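NAD(P)H-hydrate epimerase (Saccharomyces cerevisiae, PDB 1JZT) catalyses the interconversion of the R and S epimers of NAD(P)HX, the hydrated, damaged form of NAD(P)H, so that both can be repaired. Local coordinates at residues L31-G36 with G74-R79; K59-I64 with F84-V89; L128-T133 with Q164-I169; I169-V174 with P188-A193. All coordinates share one frame; numbering follows the deposited sequence.

The four contacts sample one Rossmann-like alpha/beta fold. Contact 1 packs helix 28-46 on helix 69-83, which is also the crossover helix of the beta-alpha-beta unit whose two strands pair in contact 2; their centres lie about 14 Å apart and they touch where A78 O meets P88 CG at 3.3 Å. Contact 3 lies about 12 Å from contact 2, centre to centre, and is joined to it by a backbone hydrogen bond between H60 N and K132 O. Contacts 3 and 4 share I169, with centres about 13 Å apart. Contact 4 contains D173, a predicted NADPHX-binding residue, and contact 1 approaches predicted ligand residue N69 through M32, whereas contact 3 lies farther out, its centre about 17 Å from the chain's centre.

Contact 1 of 4, residues L31-G36 with G74-R79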
loop_
_atom_site.group_PDB
_atom_site.type_symbol
_atom_site.label_atom_id
_atom_site.label_comp_id
_atom_site.label_asym_id
_atom_site.label_seq_id
_atom_site.Cartn_x
_atom_site.Cartn_y
_atom_site.Cartn_z
ATOM N N LEU A 31 -5.280 -13.229 1.833
ATOM C CA LEU A 31 -4.058 -12.438 1.940
ATOM C C LEU A 31 -4.254 -10.966 1.586
ATOM O O LEU A 31 -3.733 -10.081 2.271
ATOM C CB LEU A 31 -2.962 -13.052 1.069
ATOM C CG LEU A 31 -2.541 -14.475 1.457
ATOM C CD1 LEU A 31 -1.360 -14.906 0.593
ATOM C CD2 LEU A 31 -2.163 -14.534 2.937
HETATM N N MSE A 32 -5.005 -10.714 0.518
HETATM C CA MSE A 32 -5.270 -9.355 0.073
HETATM C C MSE A 32 -6.130 -8.596 1.087
HETATM O O MSE A 32 -5.918 -7.406 1.337
HETATM C CB MSE A 32 -5.945 -9.389 -1.302
HETATM C CG MSE A 32 -6.125 -8.029 -1.959
HETATM SE SE MSE A 32 -6.362 -8.210 -3.896
HETATM C CE MSE A 32 -4.547 -8.700 -4.359
ATOM N N GLU A 33 -7.102 -9.288 1.677
ATOM C CA GLU A 33 -7.968 -8.669 2.675
ATOM C C GLU A 33 -7.126 -8.290 3.894
ATOM O O GLU A 33 -7.223 -7.173 4.412
ATOM C CB GLU A 33 -9.065 -9.645 3.099
ATOM C CG GLU A 33 -10.117 -9.055 4.023
ATOM C CD GLU A 33 -10.883 -7.902 3.390
ATOM O OE1 GLU A 33 -11.035 -7.871 2.145
ATOM O OE2 GLU A 33 -11.359 -7.034 4.151
ATOM N N LEU A 34 -6.302 -9.226 4.351
ATOM C CA LEU A 34 -5.446 -8.982 5.509
ATOM C C LEU A 34 -4.419 -7.892 5.199
ATOM O O LEU A 34 -4.159 -7.032 6.036
ATOM C CB LEU A 34 -4.744 -10.277 5.932
ATOM C CG LEU A 34 -5.616 -11.392 6.537
ATOM C CD1 LEU A 34 -4.751 -12.617 6.807
ATOM C CD2 LEU A 34 -6.266 -10.911 7.826
ATOM N N ALA A 35 -3.848 -7.916 3.994
ATOM C CA ALA A 35 -2.860 -6.909 3.606
ATOM C C ALA A 35 -3.489 -5.518 3.546
ATOM O O ALA A 35 -2.939 -4.552 4.088
ATOM C CB ALA A 35 -2.245 -7.261 2.254
ATOM N N GLY A 36 -4.634 -5.417 2.878
ATOM C CA GLY A 36 -5.321 -4.140 2.770
ATOM C C GLY A 36 -5.729 -3.623 4.138
ATOM O O GLY A 36 -5.743 -2.408 4.380
ATOM N N GLY A 74 -4.893 -1.930 -2.279
ATOM C CA GLY A 74 -5.419 -0.591 -2.083
ATOM C C GLY A 74 -6.938 -0.551 -2.061
ATOM O O GLY A 74 -7.531 0.217 -1.296
ATOM N N LEU A 75 -7.574 -1.361 -2.902
ATOM C CA LEU A 75 -9.035 -1.407 -2.960
ATOM C C LEU A 75 -9.598 -1.880 -1.616
ATOM O O LEU A 75 -10.631 -1.384 -1.157
ATOM C CB LEU A 75 -9.500 -2.341 -4.087
ATOM C CG LEU A 75 -9.037 -1.971 -5.502
ATOM C CD1 LEU A 75 -9.613 -2.950 -6.536
ATOM C CD2 LEU A 75 -9.470 -0.553 -5.810
ATOM N N VAL A 76 -8.915 -2.842 -0.998
ATOM C CA VAL A 76 -9.320 -3.368 0.307
ATOM C C VAL A 76 -9.123 -2.260 1.353
ATOM O O VAL A 76 -10.004 -1.986 2.166
ATOM C CB VAL A 76 -8.458 -4.584 0.711
ATOM C CG1 VAL A 76 -8.710 -4.949 2.174
ATOM C CG2 VAL A 76 -8.784 -5.769 -0.184
ATOM N N CYS A 77 -7.947 -1.640 1.324
ATOM C CA CYS A 77 -7.602 -0.560 2.245
ATOM C C CYS A 77 -8.669 0.530 2.264
ATOM O O CYS A 77 -9.074 0.997 3.321
ATOM C CB CYS A 77 -6.263 0.048 1.832
ATOM S SG CYS A 77 -5.821 1.560 2.723
ATOM N N ALA A 78 -9.104 0.938 1.078
ATOM C CA ALA A 78 -10.112 1.971 0.939
ATOM C C ALA A 78 -11.413 1.636 1.671
ATOM O O ALA A 78 -12.030 2.518 2.275
ATOM C CB ALA A 78 -10.387 2.227 -0.539
ATOM N N ARG A 79 -11.834 0.376 1.615
ATOM C CA ARG A 79 -13.070 -0.046 2.290
ATOM C C ARG A 79 -12.910 0.018 3.810
ATOM O O ARG A 79 -13.806 0.487 4.511
ATOM C CB ARG A 79 -13.462 -1.469 1.837
ATOM C CG ARG A 79 -14.537 -2.174 2.695
ATOM C CD ARG A 79 -15.144 -3.362 1.938
ATOM N NE ARG A 79 -14.119 -4.120 1.223
ATOM C CZ ARG A 79 -13.298 -4.997 1.791
ATOM N NH1 ARG A 79 -13.379 -5.247 3.094
ATOM N NH2 ARG A 79 -12.379 -5.607 1.051
#
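Both carboxylate oxygens of E33 are taken up by the guanidinium of R79 in a two-pronged, end-on salt bridge: NH1 donates to OE2 at 2.9 Å with an angle of 171° at the hydrogen, and NH2 to OE1, also at 2.9 Å. Each oxygen offers its syn lone pair, and the two flat groups are nearly coplanar, a geometry that restrains rotation of both. E33 reaches this position because its chain bends at chi2 (61°). OE2 has a further hydrogen-bond partner in H80 NE2, so this oxygen has two partners, R79 NH1 and H80 NE2. An alanine in place of E33 would remove this carboxylate and is likely to leave the R79 guanidinium without its countercharge and freer to turn. Beside the bridge, V76 points at the other helix; its CG1 lies 3.5 Å from G36 CA, while CG2 comes within 3.9 Å of M32 CG, M32 being modelled as selenomethionine. Glycine suits position 36, since a beta carbon there would collide with V76 CB. The close approach also brings C77 CA to 3.4 Å from G36 O, a CA-H...O contact. The short helical segments cross at -55° with their axes 7.8 Å apart, a closeness that the glycine permits. Helix 100-111 packs against the same pair, F101 and L105 touching M32, L105 also V76, and Q108 R79.

Contact 2 of 4, residues K59-I64 with F84-V89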
loop_
_atom_site.group_PDB
_atom_site.type_symbol
_atom_site.label_atom_id
_atom_site.label_comp_id
_atom_site.label_asym_id
_atom_site.label_seq_id
_atom_site.Cartn_x
_atom_site.Cartn_y
_atom_site.Cartn_z
ATOM N N LYS A 59 -11.437 16.298 4.944
ATOM C CA LYS A 59 -10.453 15.938 3.927
ATOM C C LYS A 59 -10.568 14.461 3.565
ATOM O O LYS A 59 -11.061 13.650 4.353
ATOM C CB LYS A 59 -9.036 16.241 4.415
ATOM C CG LYS A 59 -8.761 17.720 4.666
ATOM C CD LYS A 59 -7.274 17.967 4.840
ATOM C CE LYS A 59 -6.967 19.435 5.064
ATOM N NZ LYS A 59 -5.508 19.644 5.296
ATOM N N HIS A 60 -10.102 14.121 2.369
ATOM C CA HIS A 60 -10.169 12.753 1.875
ATOM C C HIS A 60 -8.834 12.025 1.914
ATOM O O HIS A 60 -7.776 12.642 2.043
ATOM C CB HIS A 60 -10.676 12.752 0.430
ATOM C CG HIS A 60 -11.902 13.587 0.214
ATOM N ND1 HIS A 60 -11.852 14.954 0.044
ATOM C CD2 HIS A 60 -13.212 13.250 0.163
ATOM C CE1 HIS A 60 -13.079 15.424 -0.104
ATOM N NE2 HIS A 60 -13.923 14.411 -0.036
ATOM N N VAL A 61 -8.898 10.699 1.836
ATOM C CA VAL A 61 -7.699 9.878 1.770
ATOM C C VAL A 61 -7.720 9.436 0.307
ATOM O O VAL A 61 -8.567 8.627 -0.090
ATOM C CB VAL A 61 -7.772 8.627 2.697
ATOM C CG1 VAL A 61 -6.591 7.705 2.413
ATOM C CG2 VAL A 61 -7.731 9.056 4.169
ATOM N N PHE A 62 -6.811 9.989 -0.493
ATOM C CA PHE A 62 -6.745 9.677 -1.918
ATOM C C PHE A 62 -5.954 8.403 -2.187
ATOM O O PHE A 62 -4.730 8.382 -2.069
ATOM C CB PHE A 62 -6.127 10.855 -2.689
ATOM C CG PHE A 62 -6.325 10.779 -4.186
ATOM C CD1 PHE A 62 -7.598 10.616 -4.721
ATOM C CD2 PHE A 62 -5.244 10.890 -5.057
ATOM C CE1 PHE A 62 -7.797 10.558 -6.103
ATOM C CE2 PHE A 62 -5.432 10.833 -6.448
ATOM C CZ PHE A 62 -6.708 10.670 -6.966
ATOM N N VAL A 63 -6.669 7.343 -2.553
ATOM C CA VAL A 63 -6.057 6.044 -2.837
ATOM C C VAL A 63 -5.892 5.808 -4.337
ATOM O O VAL A 63 -6.878 5.752 -5.073
ATOM C CB VAL A 63 -6.921 4.897 -2.257
ATOM C CG1 VAL A 63 -6.267 3.551 -2.523
ATOM C CG2 VAL A 63 -7.127 5.110 -0.761
ATOM N N ILE A 64 -4.647 5.658 -4.786
ATOM C CA ILE A 64 -4.373 5.414 -6.202
ATOM C C ILE A 64 -4.027 3.938 -6.384
ATOM O O ILE A 64 -2.992 3.465 -5.912
ATOM C CB ILE A 64 -3.209 6.295 -6.710
ATOM C CG1 ILE A 64 -3.471 7.761 -6.321
ATOM C CG2 ILE A 64 -3.088 6.173 -8.229
ATOM C CD1 ILE A 64 -2.373 8.737 -6.757
ATOM N N PHE A 84 -13.509 2.821 9.087
ATOM C CA PHE A 84 -12.791 3.460 10.185
ATOM C C PHE A 84 -13.171 4.928 10.406
ATOM O O PHE A 84 -12.715 5.551 11.366
ATOM C CB PHE A 84 -11.269 3.362 9.973
ATOM C CG PHE A 84 -10.724 1.956 10.035
ATOM C CD1 PHE A 84 -11.447 0.935 10.649
ATOM C CD2 PHE A 84 -9.472 1.658 9.490
ATOM C CE1 PHE A 84 -10.940 -0.363 10.714
ATOM C CE2 PHE A 84 -8.956 0.363 9.551
ATOM C CZ PHE A 84 -9.691 -0.650 10.165
ATOM N N GLY A 85 -13.985 5.486 9.519
ATOM C CA GLY A 85 -14.400 6.868 9.694
ATOM C C GLY A 85 -13.774 7.895 8.770
ATOM O O GLY A 85 -14.044 9.091 8.907
ATOM N N TYR A 86 -12.939 7.450 7.835
ATOM C CA TYR A 86 -12.304 8.375 6.898
ATOM C C TYR A 86 -13.142 8.565 5.636
ATOM O O TYR A 86 -14.152 7.889 5.439
ATOM C CB TYR A 86 -10.903 7.883 6.518
ATOM C CG TYR A 86 -9.938 7.842 7.682
ATOM C CD1 TYR A 86 -10.019 6.836 8.641
ATOM C CD2 TYR A 86 -8.976 8.837 7.854
ATOM C CE1 TYR A 86 -9.172 6.818 9.746
ATOM C CE2 TYR A 86 -8.119 8.835 8.957
ATOM C CZ TYR A 86 -8.224 7.828 9.899
ATOM O OH TYR A 86 -7.418 7.834 11.006
ATOM N N ASN A 87 -12.710 9.493 4.792
ATOM C CA ASN A 87 -13.393 9.798 3.542
ATOM C C ASN A 87 -12.510 9.382 2.373
ATOM O O ASN A 87 -11.955 10.225 1.662
ATOM C CB ASN A 87 -13.676 11.295 3.467
ATOM C CG ASN A 87 -14.480 11.785 4.645
ATOM O OD1 ASN A 87 -15.591 11.312 4.889
ATOM N ND2 ASN A 87 -13.925 12.734 5.392
ATOM N N PRO A 88 -12.378 8.068 2.151
ATOM C CA PRO A 88 -11.540 7.590 1.051
ATOM C C PRO A 88 -12.113 7.815 -0.344
ATOM O O PRO A 88 -13.323 7.736 -0.556
ATOM C CB PRO A 88 -11.366 6.108 1.380
ATOM C CG PRO A 88 -12.685 5.756 1.994
ATOM C CD PRO A 88 -12.977 6.941 2.892
ATOM N N VAL A 89 -11.216 8.122 -1.279
ATOM C CA VAL A 89 -11.548 8.323 -2.684
ATOM C C VAL A 89 -10.507 7.530 -3.469
ATOM O O VAL A 89 -9.300 7.729 -3.298
ATOM C CB VAL A 89 -11.461 9.812 -3.102
ATOM C CG1 VAL A 89 -11.633 9.940 -4.613
ATOM C CG2 VAL A 89 -12.533 10.618 -2.394
HETATM O O HOH W 1 -10.609 11.211 5.581
#
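Parallel strand pairing defines this contact, which joins the two strands of a beta-alpha-beta crossover in the Rossmann-like sheet: strand 60-65 leads into helix 69-83, and the chain returns as strand 88-91 beside the first. V61 pairs with P88 and F62 with V89. The backbone ladder runs from V61 N to N87 O, then from V89 N to V61 O at 2.9 Å, and finally from V63 N to V89 O at 2.8 Å. P88 has no N-H, yet its CA approaches V61 O at 3.3 Å. Just before the pairing begins, the N87 side chain reaches back across the gap: ND2 donates to K59 O with an angle of 170° at the hydrogen, in the plane of its own amide but above that of the carbonyl. K59 O thus receives two donors, N87 ND2 directly and a bridging water, which in turn takes the N-H of N87. A leucine in place of N87 would probably leave K59 O with the water as its remaining partner across this contact. On the face shared by V61 and P88, V61 CG2 meets the Y86 ring, whose hydroxyl bonds to F47 O. On the other face, V89 spreads its methyls between two rings: CG1 lies 4.1 Å from F62 CD1, and CG2, placed beside its own backbone N, reaches H60 CD2 at 3.7 Å.

Contact 3 of 4, residues L128-T133 with Q164-I169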
loop_
_atom_site.group_PDB
_atom_site.type_symbol
_atom_site.label_atom_id
_atom_site.label_comp_id
_atom_site.label_asym_id
_atom_site.label_seq_id
_atom_site.Cartn_x
_atom_site.Cartn_y
_atom_site.Cartn_z
ATOM N N LEU A 128 -4.996 16.429 -5.455
ATOM C CA LEU A 128 -3.592 16.648 -5.135
ATOM C C LEU A 128 -3.405 18.031 -4.520
ATOM O O LEU A 128 -2.318 18.611 -4.576
ATOM C CB LEU A 128 -2.721 16.504 -6.387
ATOM C CG LEU A 128 -2.364 15.068 -6.784
ATOM C CD1 LEU A 128 -3.628 14.286 -7.078
ATOM C CD2 LEU A 128 -1.448 15.078 -7.996
ATOM N N LYS A 129 -4.480 18.554 -3.940
ATOM C CA LYS A 129 -4.459 19.860 -3.289
ATOM C C LYS A 129 -4.537 19.651 -1.781
ATOM O O LYS A 129 -5.374 18.890 -1.294
ATOM C CB LYS A 129 -5.642 20.711 -3.750
ATOM C CG LYS A 129 -5.632 21.031 -5.231
ATOM C CD LYS A 129 -6.875 21.804 -5.637
ATOM C CE LYS A 129 -6.902 22.039 -7.140
ATOM N NZ LYS A 129 -8.181 22.657 -7.590
ATOM N N PRO A 130 -3.665 20.330 -1.024
ATOM C CA PRO A 130 -3.598 20.244 0.438
ATOM C C PRO A 130 -4.924 20.388 1.184
ATOM O O PRO A 130 -5.217 19.615 2.094
ATOM C CB PRO A 130 -2.614 21.354 0.801
ATOM C CG PRO A 130 -1.699 21.384 -0.377
ATOM C CD PRO A 130 -2.647 21.263 -1.542
ATOM N N GLU A 131 -5.722 21.379 0.805
ATOM C CA GLU A 131 -6.993 21.612 1.481
ATOM C C GLU A 131 -8.079 20.574 1.216
ATOM O O GLU A 131 -9.144 20.622 1.828
ATOM C CB GLU A 131 -7.527 23.011 1.142
ATOM C CG GLU A 131 -7.377 23.426 -0.315
ATOM C CD GLU A 131 -5.937 23.772 -0.685
ATOM O OE1 GLU A 131 -5.349 24.667 -0.036
ATOM O OE2 GLU A 131 -5.397 23.151 -1.628
ATOM N N LYS A 132 -7.816 19.628 0.323
ATOM C CA LYS A 132 -8.820 18.621 0.017
ATOM C C LYS A 132 -8.431 17.202 0.415
ATOM O O LYS A 132 -9.295 16.349 0.627
ATOM C CB LYS A 132 -9.150 18.654 -1.478
ATOM C CG LYS A 132 -10.384 17.847 -1.843
ATOM C CD LYS A 132 -11.006 18.322 -3.146
ATOM C CE LYS A 132 -12.374 17.685 -3.360
ATOM N NZ LYS A 132 -13.011 18.134 -4.633
ATOM N N THR A 133 -7.131 16.959 0.531
ATOM C CA THR A 133 -6.633 15.628 0.849
ATOM C C THR A 133 -5.761 15.553 2.099
ATOM O O THR A 133 -4.834 16.341 2.267
ATOM C CB THR A 133 -5.840 15.090 -0.347
ATOM O OG1 THR A 133 -6.732 14.925 -1.454
ATOM C CG2 THR A 133 -5.174 13.763 -0.007
ATOM N N GLN A 164 4.478 15.790 -2.957
ATOM C CA GLN A 164 4.799 14.853 -1.880
ATOM C C GLN A 164 5.449 15.469 -0.653
ATOM O O GLN A 164 5.544 14.822 0.393
ATOM C CB GLN A 164 5.678 13.715 -2.411
ATOM C CG GLN A 164 7.034 14.151 -2.923
ATOM C CD GLN A 164 7.865 12.983 -3.423
ATOM O OE1 GLN A 164 8.997 13.159 -3.877
ATOM N NE2 GLN A 164 7.306 11.779 -3.335
ATOM N N ASN A 165 5.901 16.714 -0.768
ATOM C CA ASN A 165 6.524 17.374 0.371
ATOM C C ASN A 165 5.494 18.206 1.128
ATOM O O ASN A 165 5.792 18.768 2.177
ATOM C CB ASN A 165 7.693 18.244 -0.094
ATOM C CG ASN A 165 8.864 17.415 -0.574
ATOM O OD1 ASN A 165 9.528 16.749 0.221
ATOM N ND2 ASN A 165 9.111 17.430 -1.878
ATOM N N ILE A 166 4.279 18.279 0.593
ATOM C CA ILE A 166 3.210 19.021 1.246
ATOM C C ILE A 166 2.115 18.050 1.689
ATOM O O ILE A 166 1.563 18.183 2.782
ATOM C CB ILE A 166 2.611 20.118 0.315
ATOM C CG1 ILE A 166 1.297 20.647 0.903
ATOM C CG2 ILE A 166 2.371 19.570 -1.073
ATOM C CD1 ILE A 166 1.425 21.204 2.312
ATOM N N ILE A 167 1.812 17.072 0.836
ATOM C CA ILE A 167 0.798 16.052 1.130
ATOM C C ILE A 167 1.525 14.724 1.399
ATOM O O ILE A 167 2.277 14.236 0.551
ATOM C CB ILE A 167 -0.167 15.858 -0.070
ATOM C CG1 ILE A 167 -0.730 17.205 -0.521
ATOM C CG2 ILE A 167 -1.306 14.911 0.306
ATOM C CD1 ILE A 167 -1.409 17.980 0.580
ATOM N N PRO A 168 1.308 14.120 2.578
ATOM C CA PRO A 168 1.968 12.858 2.918
ATOM C C PRO A 168 1.522 11.670 2.074
ATOM O O PRO A 168 0.326 11.454 1.872
ATOM C CB PRO A 168 1.616 12.674 4.390
ATOM C CG PRO A 168 0.245 13.278 4.469
ATOM C CD PRO A 168 0.420 14.554 3.672
ATOM N N ILE A 169 2.491 10.902 1.587
ATOM C CA ILE A 169 2.202 9.717 0.784
ATOM C C ILE A 169 2.480 8.459 1.610
ATOM O O ILE A 169 3.524 8.348 2.258
ATOM C CB ILE A 169 3.073 9.663 -0.501
ATOM C CG1 ILE A 169 2.666 10.783 -1.461
ATOM C CG2 ILE A 169 2.923 8.305 -1.172
ATOM C CD1 ILE A 169 3.584 10.910 -2.678
#
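Two loops meet here without a single hydrogen bond between them, a proline ring and two isoleucines making most of the contact. The loops belong to the Rossmann-like alpha/beta fold, each leading into one of two neighbouring parallel strands, 133-139 and 169-172, so the contact joins the entries to two adjacent strands in the middle of the sheet. I166 and I167 approach P130 together, each crossing the proline at about a right angle. In I166 the CG1 branch stands opposite the backbone N (chi1 167°) and turns toward the ring; P130 CG lies 3.3 Å from I166 CG1, a tightness that may reflect imprecise modelling, and I166 CD1 is 4.1 Å from P130 CG. I167 carries most of the buried surface on its side. Its CG1 lies beside its own backbone N and chi2 bends at -55°, which sends CD1 over to the proline, close to P130 CG. The P130 loop keeps its shape by internal bonds: K129 O accepts from both K132 N and T133 N, a tight turn that carries the chain from P130 to T133, the first residue of the strand. Deeper in, I167 also packs on I136 of strand 133-139, while T133 OG1 is engaged by Y127 O. That leaves the threonine methyl to face the other loop, where T133 CG2 meets I167 CG2 at 4.0 Å.

Contact 4 of 4, residues I169-V174 with P188-A193; sequences IVSVDV and PSINPA
S171 faces the loop 188-193 from strand 169-172: its CB lies 4.0 Å from P192 CB, and OG, set beside its own backbone N (chi1 -72°), comes to 3.5 Å from that same proline carbon and 4.0 Å from I190 CG2. The hydroxyl therefore has apolar neighbours across this contact, while its polar partner is D138 OD2, a hydrogen bond to a residue predicted to bind potassium. In the Rossmann-like sheet this is the connection between two adjacent parallel strands, 169-172 and 194-198, and the 13 residues between the two segments contain neither helix nor strand. The loop thus lies against the start of the strand it has just left, before it enters the next one. D173, just past the strand's end, is predicted to bind NADPHX; its carboxylate forms a salt bridge with K202. I190 points back at the strand and also packs on helix 153-163, through V157, L160 and C161; its CD1 meets I169 CD1 at 4.3 Å, so I190 lies between that helix and the first residue of the strand. Two residues on, P192 places its CA 3.4 Å from I169 O. A water spans the remaining backbone gap, accepting from I169 N and donating to N191 O, each at 2.9 Å. The direct hydrogen bond between the segments comes from A193, whose N donates to I169 O at 2.8 Å, lying in the carbonyl plane though bent at the hydrogen to 132°.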
loop_
_atom_site.group_PDB
_atom_site.type_symbol
_atom_site.label_atom_id
_atom_site.label_comp_id
_atom_site.label_asym_id
_atom_site.label_seq_id
_atom_site.Cartn_x
_atom_site.Cartn_y
_atom_site.Cartn_z
ATOM N N ILE A 169 2.491 10.902 1.587
ATOM C CA ILE A 169 2.202 9.717 0.784
ATOM C C ILE A 169 2.480 8.459 1.610
ATOM O O ILE A 169 3.524 8.348 2.258
ATOM C CB ILE A 169 3.073 9.663 -0.501
ATOM C CG1 ILE A 169 2.666 10.783 -1.461
ATOM C CG2 ILE A 169 2.923 8.305 -1.172
ATOM C CD1 ILE A 169 3.584 10.910 -2.678
ATOM N N VAL A 170 1.526 7.532 1.590
ATOM C CA VAL A 170 1.645 6.261 2.303
ATOM C C VAL A 170 1.826 5.192 1.225
ATOM O O VAL A 170 0.870 4.876 0.507
ATOM C CB VAL A 170 0.349 5.936 3.093
ATOM C CG1 VAL A 170 0.486 4.587 3.796
ATOM C CG2 VAL A 170 0.055 7.050 4.107
ATOM N N SER A 171 3.036 4.642 1.107
ATOM C CA SER A 171 3.318 3.633 0.082
ATOM C C SER A 171 3.051 2.210 0.532
ATOM O O SER A 171 3.508 1.788 1.594
ATOM C CB SER A 171 4.775 3.735 -0.396
ATOM O OG SER A 171 4.978 4.887 -1.191
ATOM N N VAL A 172 2.322 1.471 -0.302
ATOM C CA VAL A 172 1.979 0.086 -0.018
ATOM C C VAL A 172 3.077 -0.859 -0.503
ATOM O O VAL A 172 3.390 -0.917 -1.698
ATOM C CB VAL A 172 0.649 -0.312 -0.696
ATOM C CG1 VAL A 172 0.273 -1.730 -0.297
ATOM C CG2 VAL A 172 -0.447 0.664 -0.291
ATOM N N ASP A 173 3.640 -1.590 0.453
ATOM C CA ASP A 173 4.697 -2.568 0.240
ATOM C C ASP A 173 6.056 -1.948 -0.094
ATOM O O ASP A 173 7.022 -2.123 0.653
ATOM C CB ASP A 173 4.294 -3.570 -0.843
ATOM C CG ASP A 173 5.162 -4.805 -0.818
ATOM O OD1 ASP A 173 5.524 -5.234 0.300
ATOM O OD2 ASP A 173 5.470 -5.352 -1.898
ATOM N N VAL A 174 6.124 -1.245 -1.220
ATOM C CA VAL A 174 7.337 -0.564 -1.667
ATOM C C VAL A 174 6.938 0.740 -2.355
ATOM O O VAL A 174 5.834 0.859 -2.885
ATOM C CB VAL A 174 8.164 -1.425 -2.674
ATOM C CG1 VAL A 174 8.758 -2.628 -1.975
ATOM C CG2 VAL A 174 7.286 -1.866 -3.841
ATOM N N PRO A 188 12.082 12.247 -11.073
ATOM C CA PRO A 188 11.878 12.377 -9.626
ATOM C C PRO A 188 11.516 11.041 -8.985
ATOM O O PRO A 188 11.024 10.131 -9.653
ATOM C CB PRO A 188 10.754 13.405 -9.526
ATOM C CG PRO A 188 9.961 13.141 -10.761
ATOM C CD PRO A 188 11.040 12.982 -11.810
ATOM N N SER A 189 11.761 10.942 -7.684
ATOM C CA SER A 189 11.507 9.720 -6.939
ATOM C C SER A 189 10.524 9.943 -5.786
ATOM O O SER A 189 10.551 10.979 -5.118
ATOM C CB SER A 189 12.840 9.195 -6.397
ATOM O OG SER A 189 12.716 7.895 -5.863
ATOM N N ILE A 190 9.656 8.965 -5.558
ATOM C CA ILE A 190 8.683 9.043 -4.473
ATOM C C ILE A 190 9.413 9.083 -3.130
ATOM O O ILE A 190 10.354 8.317 -2.898
ATOM C CB ILE A 190 7.731 7.813 -4.487
ATOM C CG1 ILE A 190 6.845 7.845 -5.737
ATOM C CG2 ILE A 190 6.875 7.782 -3.223
ATOM C CD1 ILE A 190 5.860 8.988 -5.765
ATOM N N ASN A 191 8.983 9.996 -2.261
ATOM C CA ASN A 191 9.542 10.162 -0.913
ATOM C C ASN A 191 8.335 10.040 0.018
ATOM O O ASN A 191 7.755 11.040 0.446
ATOM C CB ASN A 191 10.186 11.545 -0.761
ATOM C CG ASN A 191 10.588 11.858 0.681
ATOM O OD1 ASN A 191 10.980 12.985 0.993
ATOM N ND2 ASN A 191 10.494 10.866 1.559
ATOM N N PRO A 192 7.947 8.802 0.347
ATOM C CA PRO A 192 6.797 8.538 1.217
ATOM C C PRO A 192 6.937 8.953 2.677
ATOM O O PRO A 192 8.003 8.811 3.275
ATOM C CB PRO A 192 6.601 7.036 1.063
ATOM C CG PRO A 192 8.012 6.544 0.942
ATOM C CD PRO A 192 8.634 7.549 -0.016
ATOM N N ALA A 193 5.850 9.467 3.246
ATOM C CA ALA A 193 5.843 9.858 4.653
ATOM C C ALA A 193 5.713 8.573 5.464
ATOM O O ALA A 193 6.157 8.491 6.613
ATOM C CB ALA A 193 4.661 10.790 4.942
HETATM O O HOH W 2 5.082 11.995 1.121
#